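Local coordinates for DUF327 domain-containing protein (Thermotoga maritima MSB8, PDB 2P61) that is of unknown function but folds as a bundle of long helices and belongs to the DUF327 family, at residues E55-V60 against K84-L89. Numbering follows the deposited sequence.
Sequences EAVEEV and KEFLKL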
ATOM      1  N   GLU A  55       5.590   3.229   8.958  1.00 77.96           N
ATOM      2  CA  GLU A  55       5.778   4.437   8.148  1.00 77.68           C
ATOM      3  C   GLU A  55       5.312   4.269   6.714  1.00 75.08           C
ATOM      4  O   GLU A  55       5.017   5.234   6.068  1.00 77.43           O
ATOM      5  CB  GLU A  55       7.259   4.854   8.115  1.00 76.97           C
ATOM      6  CG  GLU A  55       7.765   5.634   9.331  1.00 81.16           C
ATOM      7  CD  GLU A  55       9.331   5.732   9.423  1.00 83.69           C
ATOM      8  OE1 GLU A  55      10.041   5.788   8.356  1.00 87.96           O
ATOM      9  OE2 GLU A  55       9.838   5.720  10.590  1.00 88.72           O
ATOM     10  N   ALA A  56       5.292   3.071   6.169  1.00 73.28           N
ATOM     11  CA  ALA A  56       5.029   2.949   4.759  1.00 71.52           C
ATOM     12  C   ALA A  56       3.538   2.941   4.699  1.00 71.78           C
ATOM     13  O   ALA A  56       2.958   3.391   3.707  1.00 71.69           O
ATOM     14  CB  ALA A  56       5.587   1.657   4.205  1.00 70.75           C
ATOM     15  N   VAL A  57       2.906   2.411   5.751  1.00 71.09           N
ATOM     16  CA  VAL A  57       1.457   2.399   5.793  1.00 70.99           C
ATOM     17  C   VAL A  57       0.979   3.828   5.834  1.00 69.87           C
ATOM     18  O   VAL A  57       0.084   4.173   5.093  1.00 70.26           O
ATOM     19  CB  VAL A  57       0.863   1.659   6.986  1.00 71.33           C
ATOM     20  CG1 VAL A  57      -0.538   2.145   7.176  1.00 72.20           C
ATOM     21  CG2 VAL A  57       0.778   0.202   6.673  1.00 71.86           C
ATOM     22  N   GLU A  58       1.621   4.665   6.648  1.00 68.34           N
ATOM     23  CA  GLU A  58       1.200   6.031   6.797  1.00 67.17           C
ATOM     24  C   GLU A  58       1.305   6.747   5.505  1.00 66.67           C
ATOM     25  O   GLU A  58       0.371   7.494   5.191  1.00 67.83           O
ATOM     26  CB  GLU A  58       1.943   6.732   7.872  1.00 66.21           C
ATOM     27  CG  GLU A  58       1.505   6.178   9.212  1.00 72.35           C
ATOM     28  CD  GLU A  58       2.453   6.529  10.364  1.00 82.37           C
ATOM     29  OE1 GLU A  58       3.525   7.197  10.143  1.00 84.41           O
ATOM     30  OE2 GLU A  58       2.104   6.121  11.502  1.00 85.62           O
ATOM     31  N   GLU A  59       2.366   6.481   4.716  1.00 63.97           N
ATOM     32  CA  GLU A  59       2.589   7.243   3.494  1.00 62.41           C
ATOM     33  C   GLU A  59       1.553   6.817   2.480  1.00 61.58           C
ATOM     34  O   GLU A  59       1.128   7.640   1.680  1.00 62.28           O
ATOM     35  CB  GLU A  59       4.058   7.202   2.969  1.00 62.09           C
ATOM     36  CG  GLU A  59       4.456   8.171   1.750  1.00 62.01           C
ATOM     37  CD  GLU A  59       4.175   9.709   2.005  1.00 75.11           C
ATOM     38  OE1 GLU A  59       4.165  10.484   0.988  1.00 77.91           O
ATOM     39  OE2 GLU A  59       3.959  10.187   3.191  1.00 77.54           O
ATOM     40  N   VAL A  60       1.119   5.563   2.510  1.00 60.21           N
ATOM     41  CA  VAL A  60      -0.014   5.126   1.651  1.00 59.79           C
ATOM     42  C   VAL A  60      -1.351   5.905   1.951  1.00 60.64           C
ATOM     43  O   VAL A  60      -2.072   6.283   0.988  1.00 60.39           O
ATOM     44  CB  VAL A  60      -0.370   3.666   1.837  1.00 58.95           C
ATOM     45  CG1 VAL A  60      -1.548   3.358   0.998  1.00 57.79           C
ATOM     46  CG2 VAL A  60       0.858   2.702   1.460  1.00 60.66           C
ATOM     47  N   LYS A  84       3.711   0.785  -3.846  1.00 67.34           N
ATOM     48  CA  LYS A  84       4.883  -0.012  -4.250  1.00 68.03           C
ATOM     49  C   LYS A  84       5.793  -0.329  -3.072  1.00 68.18           C
ATOM     50  O   LYS A  84       6.082  -1.495  -2.751  1.00 67.84           O
ATOM     51  CB  LYS A  84       5.727   0.714  -5.309  1.00 69.59           C
ATOM     52  CG  LYS A  84       5.476   0.341  -6.803  1.00 73.52           C
ATOM     53  CD  LYS A  84       6.823   0.086  -7.584  1.00 81.06           C
ATOM     54  CE  LYS A  84       7.217   1.330  -8.462  1.00 91.60           C
ATOM     55  NZ  LYS A  84       7.426   1.100  -9.977  1.00 95.40           N
ATOM     56  N   GLU A  85       6.238   0.719  -2.401  1.00 68.47           N
ATOM     57  CA  GLU A  85       7.067   0.539  -1.282  1.00 69.50           C
ATOM     58  C   GLU A  85       6.297  -0.265  -0.255  1.00 69.89           C
ATOM     59  O   GLU A  85       6.845  -1.255   0.274  1.00 70.93           O
ATOM     60  CB  GLU A  85       7.501   1.868  -0.762  1.00 71.35           C
ATOM     61  CG  GLU A  85       8.995   2.225  -1.015  1.00 79.04           C
ATOM     62  CD  GLU A  85       9.358   2.303  -2.499  1.00 86.10           C
ATOM     63  OE1 GLU A  85       8.921   3.280  -3.176  1.00 88.97           O
ATOM     64  OE2 GLU A  85      10.068   1.378  -2.982  1.00 88.52           O
ATOM     65  N   PHE A  86       5.009   0.047   0.021  1.00 68.92           N
ATOM     66  CA  PHE A  86       4.336  -0.830   1.009  1.00 65.80           C
ATOM     67  C   PHE A  86       4.458  -2.338   0.618  1.00 65.50           C
ATOM     68  O   PHE A  86       4.815  -3.158   1.448  1.00 65.11           O
ATOM     69  CB  PHE A  86       2.915  -0.384   1.416  1.00 64.44           C
ATOM     70  CG  PHE A  86       2.271  -1.325   2.353  1.00 59.49           C
ATOM     71  CD1 PHE A  86       2.497  -1.228   3.694  1.00 58.81           C
ATOM     72  CD2 PHE A  86       1.513  -2.367   1.893  1.00 59.95           C
ATOM     73  CE1 PHE A  86       1.994  -2.150   4.583  1.00 57.10           C
ATOM     74  CE2 PHE A  86       0.980  -3.290   2.778  1.00 62.07           C
ATOM     75  CZ  PHE A  86       1.253  -3.175   4.113  1.00 62.05           C
ATOM     76  N   LEU A  87       4.241  -2.693  -0.634  1.00 65.29           N
ATOM     77  CA  LEU A  87       4.171  -4.158  -1.028  1.00 67.83           C
ATOM     78  C   LEU A  87       5.541  -4.983  -0.928  1.00 68.71           C
ATOM     79  O   LEU A  87       5.529  -6.206  -0.737  1.00 68.39           O
ATOM     80  CB  LEU A  87       3.468  -4.355  -2.410  1.00 64.25           C
ATOM     81  CG  LEU A  87       2.012  -3.880  -2.472  1.00 66.18           C
ATOM     82  CD1 LEU A  87       1.286  -4.005  -3.766  1.00 65.36           C
ATOM     83  CD2 LEU A  87       1.124  -4.639  -1.423  1.00 68.90           C
ATOM     84  N   LYS A  88       6.679  -4.289  -1.083  1.00 70.05           N
ATOM     85  CA  LYS A  88       8.018  -4.838  -0.844  1.00 70.98           C
ATOM     86  C   LYS A  88       8.153  -5.214   0.635  1.00 71.14           C
ATOM     87  O   LYS A  88       8.438  -6.357   0.985  1.00 72.20           O
ATOM     88  CB  LYS A  88       9.092  -3.796  -1.246  1.00 70.98           C
ATOM     89  CG  LYS A  88       9.241  -3.710  -2.779  1.00 72.85           C
ATOM     90  CD  LYS A  88      10.301  -2.677  -3.300  1.00 73.84           C
ATOM     91  CE  LYS A  88      10.027  -2.399  -4.858  1.00 78.04           C
ATOM     92  NZ  LYS A  88      10.669  -1.066  -5.384  1.00 82.09           N
ATOM     93  N   LEU A  89       7.920  -4.261   1.521  1.00 70.52           N
ATOM     94  CA  LEU A  89       8.133  -4.547   2.903  1.00 70.26           C
ATOM     95  C   LEU A  89       7.298  -5.700   3.400  1.00 71.19           C
ATOM     96  O   LEU A  89       7.865  -6.604   3.944  1.00 71.98           O
ATOM     97  CB  LEU A  89       7.969  -3.307   3.749  1.00 69.97           C
ATOM     98  CG  LEU A  89       9.075  -2.276   3.558  1.00 70.07           C
ATOM     99  CD1 LEU A  89       8.445  -0.830   3.564  1.00 68.90           C
ATOM    100  CD2 LEU A  89      10.088  -2.478   4.670  1.00 67.99           C
TER
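Phe86 carries its ring with CG anti to the backbone N (chi1 177°), and Val57 and Val60 both set CG2 beside their own backbone N; those torsions bring the two valine methyls against the phenylalanine. Val57 lies alongside Phe86, pointing the same way, with its CG2 3.4 Å from Phe86 CE1. One turn further on, Val60 slants across the base of the same side chain, its CG2 3.7 Å from Phe86 CB. Ala56 comes in at the ring edge, near the ring plane, with its CB 4.3 Å from Phe86 CD1. The same methyl also meets Leu89, with Ala56 CB 3.8 Å from Leu89 CD1. Having just a methyl at Ala56 probably helps explain the 5.4 Å between the CA atoms of Ala56 and Phe86. The segment axes approach to 9.0 Å, with 153° between their N-to-C directions, so the two segments run roughly antiparallel. This is the pairing of helices 37-69 and 73-95, consecutive members of the helical bundle. Helix 138-153 packs against this contact, with Ile149 touching both Val60 and Phe86. No hydrogen bond or salt bridge links the two segments, so cohesion between them rests on apolar side-chain packing, consistent with a hydrophobic bundle core.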